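Nucleoporin NUP170 (Chaetomium thermophilum, PDB 5HAX) is probably a scaffold nucleoporin that contributes to the inner ring of the nuclear pore complex through its beta-propeller and helical regions. Local coordinates at residues A[392-397]-A[438-443]; A[350-355]-A[371-376]; A[471-476]-A[484-489]; A[113-118]-A[173-178]. All coordinates share one frame; numbering follows the deposited sequence.

All four contacts belong to the beta-propeller, and they differ with their place in it. Contact 1 is the most buried and mainly apolar, joining two neighbouring blades with two arginines at its end. Contacts 2, 3 and 4 are partly buried. Contact 3 is an antiparallel pair of strands inside the blade that closes the ring. It reaches the same sheet as contact 1, through neighbouring strands 440-445 and 473-478, and Phe392 packs on Phe474. Contact 2 is more polar and has exposed residues such as Arg352. It holds a connecting loop with a salt bridge, a serine and waters, and touches contact 1 through Lys397 and Arg375. Contact 4 is a small, water-bridged joint between two other blades.

Contact 1: residues A[392-397]-A[438-443]; sequences FDVVRK and NRTIEI
The guanidinium groups of Arg396 and Arg439 lie face against face, with their planes 33° apart. CZ of Arg396 sits over the centre of the Arg439 group. CZ of Arg439 is offset toward the rim of the Arg396 group. Two donors come close here, Arg396 NH2 and Arg439 NH1 at 3.3 Å. The nearby carboxylate of Asp402, outside both segments, probably offsets the two charges. Asp402 OD1 pairs with Arg396 NE in a salt bridge, and Asp402 OD2 accepts from Thr440 N. At its edge the Arg396 group also meets a backbone oxygen in its plane: NH1 gives Thr440 O a weak hydrogen bond of 3.3 Å, bent to 131°. The Arg396 chain turns at chi3 (-90°) to lay the group there.

This is a meeting of two blades of the beta-propeller. Strand 390-395 belongs to one, and strand 440-445 is an edge strand of the next. A classic beta bulge at Ile441 and Glu442 turns both of those residues away. Thr440 and Ile443, on either side of the bulge, therefore both point at the other blade.

Val394 sets two methyls against Thr440. Its CG2 is 3.8 Å from Thr440 CG2, and its CG1 is 4.0 Å from Thr440 CB. Further along, Ile443 reaches Phe392 with the end of its chain, CD1 lying 3.9 Å from Phe392 CB and 4.1 Å from Phe392 CD1. Ile443 CG2 lies over one face of the Phe392 ring. The same ring also meets that of Phe474, and Val485 touches Phe392.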
loop_
_atom_site.group_PDB
_atom_site.type_symbol
_atom_site.label_atom_id
_atom_site.label_comp_id
_atom_site.label_asym_id
_atom_site.label_seq_id
_atom_site.Cartn_x
_atom_site.Cartn_y
_atom_site.Cartn_z
ATOM N N PHE A 392 4.761 -6.725 -9.633
ATOM C CA PHE A 392 5.118 -6.235 -10.962
ATOM C C PHE A 392 6.384 -6.944 -11.420
ATOM O O PHE A 392 7.397 -6.913 -10.713
ATOM C CB PHE A 392 5.358 -4.720 -10.956
ATOM C CG PHE A 392 4.116 -3.898 -10.743
ATOM C CD1 PHE A 392 3.544 -3.205 -11.794
ATOM C CD2 PHE A 392 3.532 -3.804 -9.492
ATOM C CE1 PHE A 392 2.408 -2.439 -11.604
ATOM C CE2 PHE A 392 2.394 -3.040 -9.297
ATOM C CZ PHE A 392 1.834 -2.359 -10.354
ATOM N N ASP A 393 6.336 -7.566 -12.600
ATOM C CA ASP A 393 7.487 -8.271 -13.164
ATOM C C ASP A 393 7.745 -7.773 -14.578
ATOM O O ASP A 393 6.854 -7.824 -15.432
ATOM C CB ASP A 393 7.265 -9.785 -13.176
ATOM C CG ASP A 393 8.525 -10.555 -13.540
ATOM O OD1 ASP A 393 9.605 -9.934 -13.621
ATOM O OD2 ASP A 393 8.441 -11.783 -13.734
ATOM N N VAL A 394 8.968 -7.308 -14.822
ATOM C CA VAL A 394 9.391 -6.839 -16.137
ATOM C C VAL A 394 9.993 -8.041 -16.857
ATOM O O VAL A 394 11.111 -8.462 -16.556
ATOM C CB VAL A 394 10.393 -5.686 -16.030
ATOM C CG1 VAL A 394 10.786 -5.187 -17.416
ATOM C CG2 VAL A 394 9.817 -4.555 -15.190
ATOM N N VAL A 395 9.249 -8.597 -17.812
ATOM C CA VAL A 395 9.685 -9.757 -18.583
ATOM C C VAL A 395 10.291 -9.256 -19.885
ATOM O O VAL A 395 9.661 -8.480 -20.615
ATOM C CB VAL A 395 8.520 -10.724 -18.855
ATOM C CG1 VAL A 395 9.006 -11.935 -19.638
ATOM C CG2 VAL A 395 7.877 -11.159 -17.545
ATOM N N ARG A 396 11.508 -9.712 -20.179
ATOM C CA ARG A 396 12.296 -9.190 -21.287
ATOM C C ARG A 396 12.607 -10.303 -22.282
ATOM O O ARG A 396 13.775 -10.564 -22.591
ATOM C CB ARG A 396 13.574 -8.547 -20.736
ATOM C CG ARG A 396 14.130 -7.401 -21.560
ATOM C CD ARG A 396 15.004 -6.496 -20.698
ATOM N NE ARG A 396 14.242 -5.419 -20.067
ATOM C CZ ARG A 396 14.706 -4.643 -19.091
ATOM N NH1 ARG A 396 13.944 -3.683 -18.584
ATOM N NH2 ARG A 396 15.931 -4.825 -18.614
ATOM N N LYS A 397 11.563 -10.970 -22.786
ATOM C CA LYS A 397 11.763 -12.060 -23.736
ATOM C C LYS A 397 12.422 -11.573 -25.018
ATOM O O LYS A 397 13.184 -12.319 -25.645
ATOM C CB LYS A 397 10.430 -12.732 -24.059
ATOM C CG LYS A 397 9.986 -13.751 -23.027
ATOM C CD LYS A 397 8.672 -14.400 -23.423
ATOM C CE LYS A 397 8.275 -15.495 -22.445
ATOM N NZ LYS A 397 9.265 -16.606 -22.409
ATOM N N ASN A 438 10.213 1.066 -25.145
ATOM C CA ASN A 438 10.047 1.341 -23.723
ATOM C C ASN A 438 10.823 0.307 -22.918
ATOM O O ASN A 438 10.435 -0.865 -22.860
ATOM C CB ASN A 438 8.571 1.328 -23.336
ATOM C CG ASN A 438 7.897 2.672 -23.547
ATOM O OD1 ASN A 438 8.033 3.582 -22.728
ATOM N ND2 ASN A 438 7.157 2.800 -24.642
ATOM N N ARG A 439 11.922 0.735 -22.303
ATOM C CA ARG A 439 12.664 -0.078 -21.349
ATOM C C ARG A 439 12.311 0.389 -19.944
ATOM O O ARG A 439 12.581 1.540 -19.583
ATOM C CB ARG A 439 14.170 0.031 -21.587
ATOM C CG ARG A 439 15.002 -0.895 -20.710
ATOM C CD ARG A 439 16.488 -0.716 -20.969
ATOM N NE ARG A 439 17.251 -1.911 -20.619
ATOM C CZ ARG A 439 17.344 -2.990 -21.390
ATOM N NH1 ARG A 439 18.061 -4.033 -20.993
ATOM N NH2 ARG A 439 16.716 -3.034 -22.560
ATOM N N THR A 440 11.704 -0.495 -19.158
ATOM C CA THR A 440 11.344 -0.151 -17.790
ATOM C C THR A 440 12.597 -0.010 -16.936
ATOM O O THR A 440 13.524 -0.818 -17.027
ATOM C CB THR A 440 10.418 -1.214 -17.198
ATOM O OG1 THR A 440 9.279 -1.387 -18.051
ATOM C CG2 THR A 440 9.946 -0.808 -15.802
ATOM N N ILE A 441 12.616 1.027 -16.105
ATOM C CA ILE A 441 13.752 1.339 -15.245
ATOM C C ILE A 441 13.411 1.117 -13.776
ATOM O O ILE A 441 14.180 0.500 -13.038
ATOM C CB ILE A 441 14.237 2.787 -15.487
ATOM C CG1 ILE A 441 14.818 2.910 -16.900
ATOM C CG2 ILE A 441 15.281 3.195 -14.446
ATOM C CD1 ILE A 441 15.073 4.332 -17.338
ATOM N N GLU A 442 12.261 1.618 -13.335
ATOM C CA GLU A 442 11.911 1.581 -11.923
ATOM C C GLU A 442 10.399 1.685 -11.789
ATOM O O GLU A 442 9.726 2.265 -12.646
ATOM C CB GLU A 442 12.602 2.717 -11.158
ATOM C CG GLU A 442 12.662 2.518 -9.655
ATOM C CD GLU A 442 13.294 3.696 -8.936
ATOM O OE1 GLU A 442 13.894 4.560 -9.612
ATOM O OE2 GLU A 442 13.189 3.760 -7.692
ATOM N N ILE A 443 9.876 1.112 -10.707
ATOM C CA ILE A 443 8.455 1.165 -10.387
ATOM C C ILE A 443 8.325 1.509 -8.910
ATOM O O ILE A 443 8.928 0.843 -8.061
ATOM C CB ILE A 443 7.742 -0.165 -10.705
ATOM C CG1 ILE A 443 7.863 -0.479 -12.200
ATOM C CG2 ILE A 443 6.270 -0.097 -10.293
ATOM C CD1 ILE A 443 7.278 -1.822 -12.611
#

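Contact 2: residues A[350-355]-A[371-376]; sequences PPRESP and DKTSRA
Arg352 and Asp371 both extend from their backbones with CG opposite the N (chi1 -171° in each), and the arginine chain then bends at chi3 (-76°). The two groups meet side-on and nearly coplanar, 17° apart. NE of Arg352 bonds to Asp371 OD2, modelled at 2.5 Å, so short that the exact length is doubtful. NH2 of Arg352 bonds to Asp371 OD1 at 2.9 Å, on its syn lone pair. Both N-H bonds are almost straight, so the salt bridge probably limits the rotation of both groups. One face of the guanidinium lies over Ser374 CA, and Thr373 OG1 lies 3.0 Å from Arg352 NH2 at the edge.

Ser374 OG donates to Pro351 O; the modelled 2.5 Å is very short and its exact length doubtful. The methyl of Ala376 approaches the same oxygen. Two waters join Pro350 O to the other segment, one through Asp371 OD2 at 3.1 Å, the other through Asp371 O and Ser374 N.

Both segments belong to the long loop that runs from strand 341-348 of one propeller blade to strand 380-386 of the next. In it, Ser374 OG accepts from Ala376 N at 3.2 Å, which makes an ST turn.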
loop_
_atom_site.group_PDB
_atom_site.type_symbol
_atom_site.label_atom_id
_atom_site.label_comp_id
_atom_site.label_asym_id
_atom_site.label_seq_id
_atom_site.Cartn_x
_atom_site.Cartn_y
_atom_site.Cartn_z
ATOM N N PRO A 350 5.396 -19.353 -11.849
ATOM C CA PRO A 350 4.849 -18.382 -12.809
ATOM C C PRO A 350 3.533 -18.845 -13.408
ATOM O O PRO A 350 3.244 -20.051 -13.451
ATOM C CB PRO A 350 5.937 -18.300 -13.893
ATOM C CG PRO A 350 7.158 -18.871 -13.288
ATOM C CD PRO A 350 6.707 -19.870 -12.276
ATOM N N PRO A 351 2.729 -17.916 -13.919
ATOM C CA PRO A 351 1.554 -18.299 -14.709
ATOM C C PRO A 351 1.982 -18.867 -16.053
ATOM O O PRO A 351 3.141 -18.774 -16.456
ATOM C CB PRO A 351 0.806 -16.978 -14.873
ATOM C CG PRO A 351 1.914 -15.966 -14.935
ATOM C CD PRO A 351 2.971 -16.463 -13.975
ATOM N N ARG A 352 1.017 -19.453 -16.762
ATOM C CA ARG A 352 1.276 -20.073 -18.058
ATOM C C ARG A 352 0.820 -19.223 -19.236
ATOM O O ARG A 352 1.479 -19.222 -20.280
ATOM C CB ARG A 352 0.598 -21.445 -18.130
ATOM C CG ARG A 352 0.992 -22.254 -19.360
ATOM C CD ARG A 352 0.872 -23.748 -19.110
ATOM N NE ARG A 352 1.977 -24.260 -18.304
ATOM C CZ ARG A 352 3.124 -24.727 -18.792
ATOM N NH1 ARG A 352 3.345 -24.751 -20.100
ATOM N NH2 ARG A 352 4.060 -25.172 -17.962
ATOM N N GLU A 353 -0.283 -18.492 -19.093
ATOM C CA GLU A 353 -0.814 -17.701 -20.198
ATOM C C GLU A 353 0.159 -16.596 -20.596
ATOM O O GLU A 353 0.612 -15.816 -19.753
ATOM C CB GLU A 353 -2.161 -17.093 -19.807
ATOM C CG GLU A 353 -3.272 -17.331 -20.817
ATOM C CD GLU A 353 -4.465 -16.420 -20.594
ATOM O OE1 GLU A 353 -4.326 -15.196 -20.801
ATOM O OE2 GLU A 353 -5.539 -16.927 -20.210
ATOM N N SER A 354 0.473 -16.531 -21.892
ATOM C CA SER A 354 1.281 -15.466 -22.462
ATOM C C SER A 354 0.392 -14.367 -23.029
ATOM O O SER A 354 -0.783 -14.594 -23.333
ATOM C CB SER A 354 2.186 -16.021 -23.560
ATOM O OG SER A 354 3.331 -16.653 -23.012
ATOM N N PRO A 355 0.925 -13.157 -23.186
ATOM C CA PRO A 355 0.120 -12.065 -23.749
ATOM C C PRO A 355 -0.170 -12.297 -25.225
ATOM O O PRO A 355 0.672 -12.809 -25.967
ATOM C CB PRO A 355 1.000 -10.829 -23.534
ATOM C CG PRO A 355 2.395 -11.370 -23.495
ATOM C CD PRO A 355 2.300 -12.729 -22.870
ATOM N N ASP A 371 1.631 -26.296 -11.541
ATOM C CA ASP A 371 2.387 -25.939 -12.743
ATOM C C ASP A 371 3.718 -25.349 -12.298
ATOM O O ASP A 371 3.786 -24.203 -11.848
ATOM C CB ASP A 371 1.603 -24.961 -13.608
ATOM C CG ASP A 371 2.247 -24.737 -14.963
ATOM O OD1 ASP A 371 3.392 -25.192 -15.175
ATOM O OD2 ASP A 371 1.604 -24.096 -15.816
ATOM N N LYS A 372 4.787 -26.134 -12.448
ATOM C CA LYS A 372 6.124 -25.755 -12.003
ATOM C C LYS A 372 7.113 -25.654 -13.162
ATOM O O LYS A 372 8.328 -25.716 -12.938
ATOM C CB LYS A 372 6.629 -26.763 -10.970
ATOM C CG LYS A 372 6.736 -28.184 -11.515
ATOM C CD LYS A 372 7.103 -29.184 -10.432
ATOM C CE LYS A 372 7.355 -30.565 -11.019
ATOM N NZ LYS A 372 7.826 -31.533 -9.991
ATOM N N THR A 373 6.624 -25.493 -14.399
ATOM C CA THR A 373 7.485 -25.507 -15.578
ATOM C C THR A 373 7.209 -24.363 -16.551
ATOM O O THR A 373 7.786 -24.351 -17.645
ATOM C CB THR A 373 7.345 -26.842 -16.324
ATOM O OG1 THR A 373 5.963 -27.087 -16.622
ATOM C CG2 THR A 373 7.896 -27.989 -15.486
ATOM N N SER A 374 6.361 -23.402 -16.194
ATOM C CA SER A 374 6.014 -22.349 -17.141
ATOM C C SER A 374 7.194 -21.417 -17.388
ATOM O O SER A 374 7.926 -21.053 -16.463
ATOM C CB SER A 374 4.825 -21.535 -16.642
ATOM O OG SER A 374 4.571 -20.469 -17.540
ATOM N N ARG A 375 7.356 -21.015 -18.648
ATOM C CA ARG A 375 8.396 -20.083 -19.064
ATOM C C ARG A 375 7.842 -18.694 -19.362
ATOM O O ARG A 375 8.540 -17.875 -19.968
ATOM C CB ARG A 375 9.119 -20.625 -20.302
ATOM C CG ARG A 375 9.666 -22.039 -20.152
ATOM C CD ARG A 375 11.017 -22.059 -19.459
ATOM N NE ARG A 375 12.008 -21.264 -20.178
ATOM C CZ ARG A 375 12.550 -21.610 -21.342
ATOM N NH1 ARG A 375 12.196 -22.741 -21.937
ATOM N NH2 ARG A 375 13.443 -20.817 -21.918
ATOM N N ALA A 376 6.605 -18.408 -18.942
ATOM C CA ALA A 376 5.938 -17.177 -19.357
ATOM C C ALA A 376 6.621 -15.938 -18.793
ATOM O O ALA A 376 6.541 -14.862 -19.397
ATOM C CB ALA A 376 4.472 -17.210 -18.930
HETATM O O HOH W 1 4.857 -22.522 -13.597
HETATM O O HOH W 2 0.941 -21.664 -14.077
HETATM O O HOH W 3 5.561 -14.294 -21.842
#

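Contact 3: residues A[471-476]-A[484-489]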
loop_
_atom_site.group_PDB
_atom_site.type_symbol
_atom_site.label_atom_id
_atom_site.label_comp_id
_atom_site.label_asym_id
_atom_site.label_seq_id
_atom_site.Cartn_x
_atom_site.Cartn_y
_atom_site.Cartn_z
ATOM N N PRO A 471 -7.501 3.767 -4.291
ATOM C CA PRO A 471 -6.806 2.587 -4.812
ATOM C C PRO A 471 -5.332 2.882 -5.044
ATOM O O PRO A 471 -4.956 3.990 -5.431
ATOM C CB PRO A 471 -7.536 2.291 -6.129
ATOM C CG PRO A 471 -8.824 3.034 -6.049
ATOM C CD PRO A 471 -8.562 4.232 -5.200
ATOM N N GLY A 472 -4.497 1.875 -4.802
ATOM C CA GLY A 472 -3.070 2.052 -5.000
ATOM C C GLY A 472 -2.751 2.427 -6.438
ATOM O O GLY A 472 -3.345 1.906 -7.384
ATOM N N GLU A 473 -1.810 3.356 -6.594
ATOM C CA GLU A 473 -1.314 3.769 -7.896
ATOM C C GLU A 473 0.202 3.646 -7.907
ATOM O O GLU A 473 0.866 3.876 -6.891
ATOM C CB GLU A 473 -1.736 5.207 -8.241
ATOM C CG GLU A 473 -3.238 5.374 -8.412
ATOM C CD GLU A 473 -3.626 6.716 -9.003
ATOM O OE1 GLU A 473 -2.730 7.551 -9.254
ATOM O OE2 GLU A 473 -4.836 6.932 -9.223
ATOM N N PHE A 474 0.742 3.279 -9.067
ATOM C CA PHE A 474 2.156 2.958 -9.206
ATOM C C PHE A 474 2.718 3.657 -10.433
ATOM O O PHE A 474 2.136 3.577 -11.519
ATOM C CB PHE A 474 2.357 1.444 -9.315
ATOM C CG PHE A 474 1.596 0.669 -8.283
ATOM C CD1 PHE A 474 2.190 0.318 -7.081
ATOM C CD2 PHE A 474 0.278 0.310 -8.506
ATOM C CE1 PHE A 474 1.485 -0.388 -6.126
ATOM C CE2 PHE A 474 -0.431 -0.393 -7.554
ATOM C CZ PHE A 474 0.175 -0.743 -6.363
ATOM N N ALA A 475 3.841 4.345 -10.249
ATOM C CA ALA A 475 4.520 5.040 -11.334
ATOM C C ALA A 475 5.557 4.109 -11.948
ATOM O O ALA A 475 6.490 3.677 -11.262
ATOM C CB ALA A 475 5.177 6.320 -10.821
ATOM N N VAL A 476 5.393 3.804 -13.233
ATOM C CA VAL A 476 6.305 2.937 -13.973
ATOM C C VAL A 476 7.190 3.854 -14.812
ATOM O O VAL A 476 6.752 4.399 -15.828
ATOM C CB VAL A 476 5.550 1.927 -14.844
ATOM C CG1 VAL A 476 6.530 1.042 -15.612
ATOM C CG2 VAL A 476 4.621 1.084 -13.992
ATOM N N ILE A 484 1.267 5.629 -15.256
ATOM C CA ILE A 484 0.549 5.457 -13.995
ATOM C C ILE A 484 -0.335 4.222 -14.117
ATOM O O ILE A 484 -1.186 4.139 -15.011
ATOM C CB ILE A 484 -0.290 6.696 -13.644
ATOM C CG1 ILE A 484 0.571 7.964 -13.660
ATOM C CG2 ILE A 484 -0.941 6.511 -12.279
ATOM C CD1 ILE A 484 1.707 7.967 -12.649
ATOM N N VAL A 485 -0.132 3.266 -13.216
ATOM C CA VAL A 485 -0.929 2.046 -13.141
ATOM C C VAL A 485 -1.722 2.097 -11.844
ATOM O O VAL A 485 -1.165 2.415 -10.788
ATOM C CB VAL A 485 -0.041 0.791 -13.195
ATOM C CG1 VAL A 485 -0.894 -0.473 -13.133
ATOM C CG2 VAL A 485 0.820 0.802 -14.451
ATOM N N ARG A 486 -3.013 1.779 -11.923
ATOM C CA ARG A 486 -3.924 1.876 -10.787
ATOM C C ARG A 486 -4.526 0.510 -10.489
ATOM O O ARG A 486 -4.956 -0.200 -11.404
ATOM C CB ARG A 486 -5.035 2.894 -11.064
ATOM C CG ARG A 486 -6.076 3.007 -9.953
ATOM C CD ARG A 486 -7.154 4.019 -10.309
ATOM N NE ARG A 486 -6.612 5.370 -10.441
ATOM C CZ ARG A 486 -7.165 6.336 -11.169
ATOM N NH1 ARG A 486 -8.282 6.112 -11.848
ATOM N NH2 ARG A 486 -6.594 7.531 -11.225
ATOM N N ARG A 487 -4.551 0.153 -9.208
ATOM C CA ARG A 487 -5.246 -1.042 -8.757
ATOM C C ARG A 487 -6.753 -0.826 -8.826
ATOM O O ARG A 487 -7.263 0.228 -8.433
ATOM C CB ARG A 487 -4.819 -1.373 -7.323
ATOM C CG ARG A 487 -5.621 -2.461 -6.627
ATOM C CD ARG A 487 -5.489 -3.797 -7.325
ATOM N NE ARG A 487 -6.073 -4.876 -6.531
ATOM C CZ ARG A 487 -6.647 -5.963 -7.038
ATOM N NH1 ARG A 487 -6.730 -6.135 -8.352
ATOM N NH2 ARG A 487 -7.146 -6.882 -6.224
ATOM N N ARG A 488 -7.468 -1.829 -9.329
ATOM C CA ARG A 488 -8.921 -1.774 -9.440
ATOM C C ARG A 488 -9.562 -2.569 -8.312
ATOM O O ARG A 488 -9.151 -3.699 -8.027
ATOM C CB ARG A 488 -9.382 -2.305 -10.797
ATOM C CG ARG A 488 -9.093 -1.333 -11.922
ATOM C CD ARG A 488 -9.394 -1.907 -13.289
ATOM N NE ARG A 488 -10.797 -1.757 -13.662
ATOM C CZ ARG A 488 -11.229 -1.574 -14.907
ATOM N NH1 ARG A 488 -12.528 -1.452 -15.144
ATOM N NH2 ARG A 488 -10.369 -1.508 -15.917
ATOM N N ARG A 489 -10.557 -1.963 -7.668
ATOM C CA ARG A 489 -11.310 -2.583 -6.590
ATOM C C ARG A 489 -12.478 -3.387 -7.152
ATOM O O ARG A 489 -12.809 -3.312 -8.337
ATOM C CB ARG A 489 -11.834 -1.519 -5.625
ATOM C CG ARG A 489 -10.778 -0.563 -5.082
ATOM C CD ARG A 489 -11.423 0.702 -4.526
ATOM N NE ARG A 489 -12.080 1.480 -5.575
ATOM C CZ ARG A 489 -12.887 2.512 -5.355
ATOM N NH1 ARG A 489 -13.433 3.153 -6.379
ATOM N NH2 ARG A 489 -13.158 2.904 -4.117
#
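Strands 473-476 and 484-487 run antiparallel, 156° between their directions, with Phe474 and Val485 as the hydrogen-bonded pair. They are the two arms of a beta hairpin. It lies in the sheet that also takes in strand 50-57 from far earlier in the chain, the ring closure characteristic of beta-propellers. Phe474 N bonds to Val485 O at 2.7 Å, and Val485 N bonds back to Phe474 O. Arg487 N continues the ladder to Gly472 O at 2.8 Å.

Glu473 and Arg486 sit side by side on one face, pointing the same way. In a salt bridge, Arg486 grips a single oxygen side-on with two nitrogens, through bent N-H bonds: NE and NH2 each lie 2.7 Å from Glu473 OE2. Both reach it from the same face of the carboxylate and lie well out of its plane. The bend at chi3 (-64°) of Arg486 brings that side of the guanidinium round. A methionine in its place would probably leave Glu473 OE2 without its two donors. Glu473 OE1 makes a long, weak ion pair with Arg54.

On the opposite face, Val476 CG2 touches Val485 CG2 at 3.8 Å. The Phe474 ring turns its edge to the backbone, with CD2 3.4 Å from Val485 O. Beyond the strands, Arg489 is held by Gln466 and Asp492, and Pro471 CG lies over one face of its guanidinium, 3.6 Å from Arg489 NE.

Contact 4: residues A[113-118]-A[173-178]; sequences TITAVA and GSDVSF
The carbonyl group of Val176 is met in its own plane by Thr115, whose OG1 donates to Val176 O at 2.8 Å. The carboxylate of Asp175 comes loosely alongside Thr115, with OD1 4.2 Å from Thr115 CB. Its other oxygen, OD2, uses the syn lone pair to accept from Ser177 OG at 2.8 Å. The ring of Phe178 has Ser177 CB over the centre of one face.

This is a joint between neighbouring blades of the beta-propeller. Strand 114-120 is an edge strand of one blade, and segment 173-178 is the loop that leads into strand 178-181 of the next. Classic beta bulges lie on both sides. One is at Thr115 and Ala116, opposite Ala138 of strand 133-139; the other is at Ser177 and Phe178. The first bulge brings both Thr115 and Ala116 to bear on the loop.

OG1 of Thr115 lies between the backbone N and the carbonyl carbon (chi1 55°), from where it reaches both Val176 O and a water. Besides donating to Val176 O, it accepts from that water at 2.6 Å. The water in turn accepts from Val176 N, so both polar backbone atoms of Val176 are tied to one hydroxyl. A valine here would probably leave Val176 O without its hydroxyl donor and the bridging water without its acceptor. Beside the hydroxyl, the methyl of Ala116 packs on the loop backbone, 3.6 Å from Val176 O, and touches Val176 CG1 more loosely. A second water spans the joint, donating to Thr115 O and to Ser177 OG, 2.8 Å from each.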
loop_
_atom_site.group_PDB
_atom_site.type_symbol
_atom_site.label_atom_id
_atom_site.label_comp_id
_atom_site.label_asym_id
_atom_site.label_seq_id
_atom_site.Cartn_x
_atom_site.Cartn_y
_atom_site.Cartn_z
ATOM N N THR A 113 31.328 12.390 -11.648
ATOM C CA THR A 113 30.163 11.679 -12.165
ATOM C C THR A 113 29.256 11.209 -11.034
ATOM O O THR A 113 29.718 10.616 -10.056
ATOM C CB THR A 113 30.617 10.479 -12.999
ATOM O OG1 THR A 113 31.543 10.912 -14.002
ATOM C CG2 THR A 113 29.426 9.794 -13.665
ATOM N N ILE A 114 27.958 11.463 -11.181
ATOM C CA ILE A 114 26.964 10.979 -10.228
ATOM C C ILE A 114 26.693 9.507 -10.506
ATOM O O ILE A 114 26.430 9.118 -11.650
ATOM C CB ILE A 114 25.672 11.809 -10.323
ATOM C CG1 ILE A 114 25.924 13.236 -9.829
ATOM C CG2 ILE A 114 24.551 11.167 -9.503
ATOM C CD1 ILE A 114 24.809 14.204 -10.165
ATOM N N THR A 115 26.737 8.688 -9.453
ATOM C CA THR A 115 26.519 7.252 -9.567
ATOM C C THR A 115 25.266 6.763 -8.855
ATOM O O THR A 115 24.826 5.640 -9.122
ATOM C CB THR A 115 27.733 6.487 -9.014
ATOM O OG1 THR A 115 27.999 6.904 -7.671
ATOM C CG2 THR A 115 28.966 6.741 -9.879
ATOM N N ALA A 116 24.682 7.565 -7.969
ATOM C CA ALA A 116 23.459 7.178 -7.280
ATOM C C ALA A 116 22.811 8.419 -6.686
ATOM O O ALA A 116 23.497 9.370 -6.303
ATOM C CB ALA A 116 23.734 6.145 -6.181
ATOM N N VAL A 117 21.480 8.392 -6.620
ATOM C CA VAL A 117 20.682 9.469 -6.041
ATOM C C VAL A 117 19.501 8.841 -5.311
ATOM O O VAL A 117 18.920 7.860 -5.786
ATOM C CB VAL A 117 20.188 10.460 -7.121
ATOM C CG1 VAL A 117 19.327 11.554 -6.497
ATOM C CG2 VAL A 117 21.364 11.068 -7.874
ATOM N N ALA A 118 19.138 9.410 -4.161
ATOM C CA ALA A 118 18.020 8.889 -3.386
ATOM C C ALA A 118 17.414 9.992 -2.530
ATOM O O ALA A 118 18.073 10.974 -2.181
ATOM C CB ALA A 118 18.451 7.716 -2.499
ATOM N N GLY A 173 37.189 4.131 -1.810
ATOM C CA GLY A 173 37.453 3.225 -2.908
ATOM C C GLY A 173 36.277 2.404 -3.376
ATOM O O GLY A 173 36.365 1.775 -4.434
ATOM N N SER A 174 35.175 2.389 -2.628
ATOM C CA SER A 174 34.028 1.546 -2.943
ATOM C C SER A 174 32.967 2.346 -3.688
ATOM O O SER A 174 32.522 3.399 -3.214
ATOM C CB SER A 174 33.435 0.943 -1.669
ATOM O OG SER A 174 34.340 0.034 -1.064
ATOM N N ASP A 175 32.561 1.834 -4.847
ATOM C CA ASP A 175 31.478 2.427 -5.622
ATOM C C ASP A 175 30.191 2.493 -4.805
ATOM O O ASP A 175 29.927 1.643 -3.949
ATOM C CB ASP A 175 31.248 1.608 -6.896
ATOM C CG ASP A 175 29.933 1.932 -7.575
ATOM O OD1 ASP A 175 29.882 2.917 -8.338
ATOM O OD2 ASP A 175 28.951 1.189 -7.356
ATOM N N VAL A 176 29.386 3.520 -5.077
ATOM C CA VAL A 176 28.067 3.689 -4.470
ATOM C C VAL A 176 27.042 3.703 -5.598
ATOM O O VAL A 176 26.976 4.666 -6.374
ATOM C CB VAL A 176 27.972 4.973 -3.631
ATOM C CG1 VAL A 176 26.554 5.155 -3.094
ATOM C CG2 VAL A 176 28.971 4.938 -2.482
ATOM N N SER A 177 26.240 2.638 -5.684
ATOM C CA SER A 177 25.153 2.536 -6.648
ATOM C C SER A 177 23.792 2.349 -6.000
ATOM O O SER A 177 22.780 2.386 -6.709
ATOM C CB SER A 177 25.396 1.365 -7.617
ATOM O OG SER A 177 26.475 1.631 -8.494
ATOM N N PHE A 178 23.734 2.151 -4.685
ATOM C CA PHE A 178 22.485 1.894 -3.982
ATOM C C PHE A 178 22.478 2.692 -2.688
ATOM O O PHE A 178 23.424 2.608 -1.900
ATOM C CB PHE A 178 22.316 0.397 -3.694
ATOM C CG PHE A 178 22.580 -0.479 -4.887
ATOM C CD1 PHE A 178 21.668 -0.547 -5.926
ATOM C CD2 PHE A 178 23.742 -1.230 -4.971
ATOM C CE1 PHE A 178 21.908 -1.348 -7.030
ATOM C CE2 PHE A 178 23.989 -2.035 -6.068
ATOM C CZ PHE A 178 23.072 -2.094 -7.101
HETATM O O HOH W 4 30.153 6.089 -6.460
HETATM O O HOH W 5 25.823 3.467 -10.488
#